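Local coordinates for LHC domain-containing protein (Marichromatium purpuratum 984, PDB 6ZXA) that probably serves as an antenna polypeptide that binds bacteriochlorophyll a and okenone carotenoids in the membrane and passes excitation energy to reaction centres, at residues D20-K23 / I24-I28. Sequence-based numbering, arbitrary orientation.
Sequences DDWK and IWTVI. With BCL (bacteriochlorophyll a), chain O.
Lys23 O is approached twice by Thr26, soundly by the backbone N-H at a Thr26 N to Lys23 O distance of 3.0 Å and less certainly by the side-chain hydroxyl. Threonine suits this place because OG1, set between the backbone N and carbonyl carbon (chi1 59°), turns back to Lys23 O, although the modelled separation is too short to be trusted in detail. One residue earlier, Trp25 N reaches Trp22 O only weakly, at 3.5 Å. These three-residue steps accompany a short 3-10 turn at residues 24-26; beyond it, Ile24 O accepts from Val27 N, three residues on, and from Ile28 N, four residues on.

Branched Ile24 gives the turn an apolar flank: its CG2 sits 3.7 Å above the centre of one face of the Trp25 indole, while the residue also touches both okenones. Trp25 turns CZ2 toward the macrocycle methyl CMD of the bacteriochlorophyll, 3.9 Å away, and its NE1 is satisfied by a polar side chain of another protein chain. On Trp22, Lys23 CG lies 3.9 Å above one face near the rim, and Lys23 also touches the all-trans okenone. Its NZ makes a long salt bridge to OD1 of the loosely ordered Asp20, probably a weak one.

Asp21 is the axial ligand of the bacteriochlorophyll magnesium. With CG beside the backbone N (chi1 -57°), its carboxylate comes over the macrocycle, OD2 a rather long 2.9 Å from the magnesium. An anionic oxygen suits a hard metal ion, and the result is an axially ligated bacteriochlorophyll site in the loop before the membrane-spanning helix of a light-harvesting polypeptide.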
loop_
_atom_site.group_PDB
_atom_site.type_symbol
_atom_site.label_atom_id
_atom_site.label_comp_id
_atom_site.label_asym_id
_atom_site.label_seq_id
_atom_site.Cartn_x
_atom_site.Cartn_y
_atom_site.Cartn_z
ATOM N N ASP A 20 -11.435 -6.680 -30.995
ATOM C CA ASP A 20 -10.482 -5.613 -30.732
ATOM C C ASP A 20 -10.036 -5.560 -29.281
ATOM O O ASP A 20 -9.723 -4.478 -28.778
ATOM C CB ASP A 20 -11.047 -4.262 -31.164
ATOM C CG ASP A 20 -11.269 -4.176 -32.654
ATOM O OD1 ASP A 20 -11.710 -3.109 -33.124
ATOM O OD2 ASP A 20 -10.986 -5.164 -33.361
ATOM N N ASP A 21 -9.915 -6.712 -28.628
ATOM C CA ASP A 21 -9.026 -6.820 -27.480
ATOM C C ASP A 21 -7.638 -6.724 -28.095
ATOM O O ASP A 21 -7.501 -6.112 -29.151
ATOM C CB ASP A 21 -9.214 -8.119 -26.701
ATOM C CG ASP A 21 -10.631 -8.323 -26.219
ATOM O OD1 ASP A 21 -11.417 -7.363 -26.185
ATOM O OD2 ASP A 21 -10.958 -9.474 -25.885
ATOM N N TRP A 22 -6.589 -7.109 -27.386
ATOM C CA TRP A 22 -5.204 -7.023 -27.860
ATOM C C TRP A 22 -4.819 -5.564 -28.021
ATOM O O TRP A 22 -3.639 -5.212 -27.972
ATOM C CB TRP A 22 -4.959 -7.790 -29.185
ATOM C CG TRP A 22 -5.407 -7.115 -30.488
ATOM C CD1 TRP A 22 -6.479 -7.470 -31.250
ATOM C CD2 TRP A 22 -4.805 -5.992 -31.156
ATOM N NE1 TRP A 22 -6.595 -6.638 -32.326
ATOM C CE2 TRP A 22 -5.577 -5.727 -32.297
ATOM C CE3 TRP A 22 -3.686 -5.192 -30.903
ATOM C CZ2 TRP A 22 -5.272 -4.698 -33.179
ATOM C CZ3 TRP A 22 -3.396 -4.167 -31.770
ATOM C CH2 TRP A 22 -4.181 -3.931 -32.896
ATOM N N LYS A 23 -5.820 -4.705 -28.090
ATOM C CA LYS A 23 -5.625 -3.287 -28.297
ATOM C C LYS A 23 -5.492 -2.558 -26.978
ATOM O O LYS A 23 -4.940 -1.458 -26.941
ATOM C CB LYS A 23 -6.799 -2.745 -29.099
ATOM C CG LYS A 23 -6.450 -1.915 -30.296
ATOM C CD LYS A 23 -7.696 -1.718 -31.130
ATOM C CE LYS A 23 -7.401 -1.017 -32.436
ATOM N NZ LYS A 23 -8.569 -1.083 -33.349
ATOM N N ILE A 24 -5.984 -3.165 -25.898
ATOM C CA ILE A 24 -5.713 -2.661 -24.560
ATOM C C ILE A 24 -4.213 -2.639 -24.299
ATOM O O ILE A 24 -3.704 -1.764 -23.593
ATOM C CB ILE A 24 -6.469 -3.503 -23.514
ATOM C CG1 ILE A 24 -6.439 -2.810 -22.160
ATOM C CG2 ILE A 24 -5.889 -4.904 -23.401
ATOM C CD1 ILE A 24 -7.164 -1.527 -22.135
ATOM N N TRP A 25 -3.480 -3.584 -24.883
ATOM C CA TRP A 25 -2.038 -3.617 -24.707
ATOM C C TRP A 25 -1.320 -2.538 -25.501
ATOM O O TRP A 25 -0.093 -2.472 -25.441
ATOM C CB TRP A 25 -1.499 -4.998 -25.071
ATOM C CG TRP A 25 -2.262 -6.099 -24.427
ATOM C CD1 TRP A 25 -2.968 -7.072 -25.053
ATOM C CD2 TRP A 25 -2.417 -6.334 -23.023
ATOM N NE1 TRP A 25 -3.551 -7.899 -24.137
ATOM C CE2 TRP A 25 -3.231 -7.468 -22.880
ATOM C CE3 TRP A 25 -1.950 -5.693 -21.873
ATOM C CZ2 TRP A 25 -3.581 -7.983 -21.639
ATOM C CZ3 TRP A 25 -2.300 -6.202 -20.644
ATOM C CH2 TRP A 25 -3.106 -7.337 -20.535
ATOM N N THR A 26 -2.036 -1.697 -26.238
ATOM C CA THR A 26 -1.445 -0.489 -26.793
ATOM C C THR A 26 -1.511 0.677 -25.819
ATOM O O THR A 26 -0.898 1.716 -26.076
ATOM C CB THR A 26 -2.126 -0.101 -28.110
ATOM O OG1 THR A 26 -3.521 0.121 -27.887
ATOM C CG2 THR A 26 -1.955 -1.194 -29.133
ATOM N N VAL A 27 -2.226 0.519 -24.714
ATOM C CA VAL A 27 -2.238 1.484 -23.626
ATOM C C VAL A 27 -1.529 0.935 -22.397
ATOM O O VAL A 27 -0.685 1.604 -21.807
ATOM C CB VAL A 27 -3.680 1.911 -23.284
ATOM C CG1 VAL A 27 -3.667 2.936 -22.175
ATOM C CG2 VAL A 27 -4.349 2.464 -24.500
ATOM N N ILE A 28 -1.857 -0.284 -22.005
ATOM C CA ILE A 28 -1.260 -0.919 -20.842
ATOM C C ILE A 28 -0.002 -1.650 -21.288
ATOM O O ILE A 28 -0.076 -2.616 -22.049
ATOM C CB ILE A 28 -2.250 -1.880 -20.170
ATOM C CG1 ILE A 28 -3.483 -1.119 -19.694
ATOM C CG2 ILE A 28 -1.590 -2.616 -19.021
ATOM C CD1 ILE A 28 -4.571 -1.996 -19.174
HETATM MG MG BCL O . -12.761 -9.024 -23.696
HETATM C CHA BCL O . -11.082 -11.891 -22.800
HETATM C CHB BCL O . -15.507 -10.909 -24.289
HETATM C CHC BCL O . -14.617 -6.206 -23.786
HETATM C CHD BCL O . -10.077 -7.142 -22.538
HETATM N NA BCL O . -13.211 -11.138 -23.526
HETATM C C1A BCL O . -12.360 -12.171 -23.208
HETATM C C2A BCL O . -13.058 -13.498 -23.260
HETATM C C3A BCL O . -14.457 -13.152 -23.774
HETATM C C4A BCL O . -14.428 -11.671 -23.909
HETATM C CMA BCL O . -14.737 -13.809 -25.119
HETATM C CAA BCL O . -13.073 -14.273 -21.933
HETATM C CBA BCL O . -13.528 -13.517 -20.689
HETATM C CGA BCL O . -13.294 -14.340 -19.473
HETATM O O1A BCL O . -13.073 -15.486 -19.495
HETATM O O2A BCL O . -13.335 -13.702 -18.318
HETATM N NB BCL O . -14.766 -8.609 -23.923
HETATM C C1B BCL O . -15.711 -9.531 -24.344
HETATM C C2B BCL O . -16.878 -8.890 -24.749
HETATM C C3B BCL O . -16.648 -7.509 -24.683
HETATM C C4B BCL O . -15.314 -7.383 -24.112
HETATM C CMB BCL O . -18.119 -9.667 -25.152
HETATM C CAB BCL O . -17.453 -6.358 -25.073
HETATM O OBB BCL O . -16.971 -5.233 -25.188
HETATM C CBB BCL O . -18.930 -6.445 -25.363
HETATM N NC BCL O . -12.413 -6.988 -23.173
HETATM C C1C BCL O . -13.298 -5.977 -23.386
HETATM C C2C BCL O . -12.801 -4.682 -22.869
HETATM C C3C BCL O . -11.296 -4.916 -22.861
HETATM C C4C BCL O . -11.216 -6.418 -22.816
HETATM C CMC BCL O . -13.225 -3.493 -23.701
HETATM C CAC BCL O . -10.574 -4.194 -21.694
HETATM C CBC BCL O . -11.048 -4.642 -20.335
HETATM N ND BCL O . -11.001 -9.380 -22.758
HETATM C C1D BCL O . -9.906 -8.556 -22.523
HETATM C C2D BCL O . -8.737 -9.303 -22.299
HETATM C C3D BCL O . -9.125 -10.620 -22.405
HETATM C C4D BCL O . -10.484 -10.634 -22.664
HETATM C CMD BCL O . -7.375 -8.741 -22.005
HETATM C CAD BCL O . -8.688 -11.958 -22.441
HETATM O OBD BCL O . -7.546 -12.432 -22.427
HETATM C CBD BCL O . -9.941 -12.869 -22.508
HETATM C CGD BCL O . -9.776 -13.962 -23.480
HETATM O O1D BCL O . -9.862 -13.850 -24.675
HETATM O O2D BCL O . -9.521 -15.129 -22.928
HETATM C CED BCL O . -9.320 -16.266 -23.799
HETATM C C1 BCL O . -13.098 -14.540 -17.146
HETATM C C2 BCL O . -13.454 -13.744 -15.882
HETATM C C3 BCL O . -14.277 -12.749 -15.636
HETATM C C4 BCL O . -15.197 -12.042 -16.627
HETATM C C5 BCL O . -14.397 -12.184 -14.230
HETATM C C6 BCL O . -15.798 -12.301 -13.639
HETATM C C7 BCL O . -16.260 -13.754 -13.629
HETATM C C8 BCL O . -17.727 -14.076 -13.385
HETATM C C9 BCL O . -17.893 -15.605 -13.399
HETATM C C10 BCL O . -18.614 -13.404 -14.449
HETATM C C11 BCL O . -20.137 -13.534 -14.524
HETATM C C12 BCL O . -20.643 -14.757 -15.317
HETATM C C13 BCL O . -22.169 -14.827 -15.548
HETATM C C14 BCL O . -22.717 -13.629 -16.335
HETATM C C15 BCL O . -22.948 -14.930 -14.216
HETATM C C16 BCL O . -22.743 -16.196 -13.392
HETATM C C17 BCL O . -23.788 -16.820 -12.442
HETATM C C18 BCL O . -24.425 -16.003 -11.323
HETATM C C19 BCL O . -25.145 -17.038 -10.439
HETATM C C20 BCL O . -25.439 -14.935 -11.757
#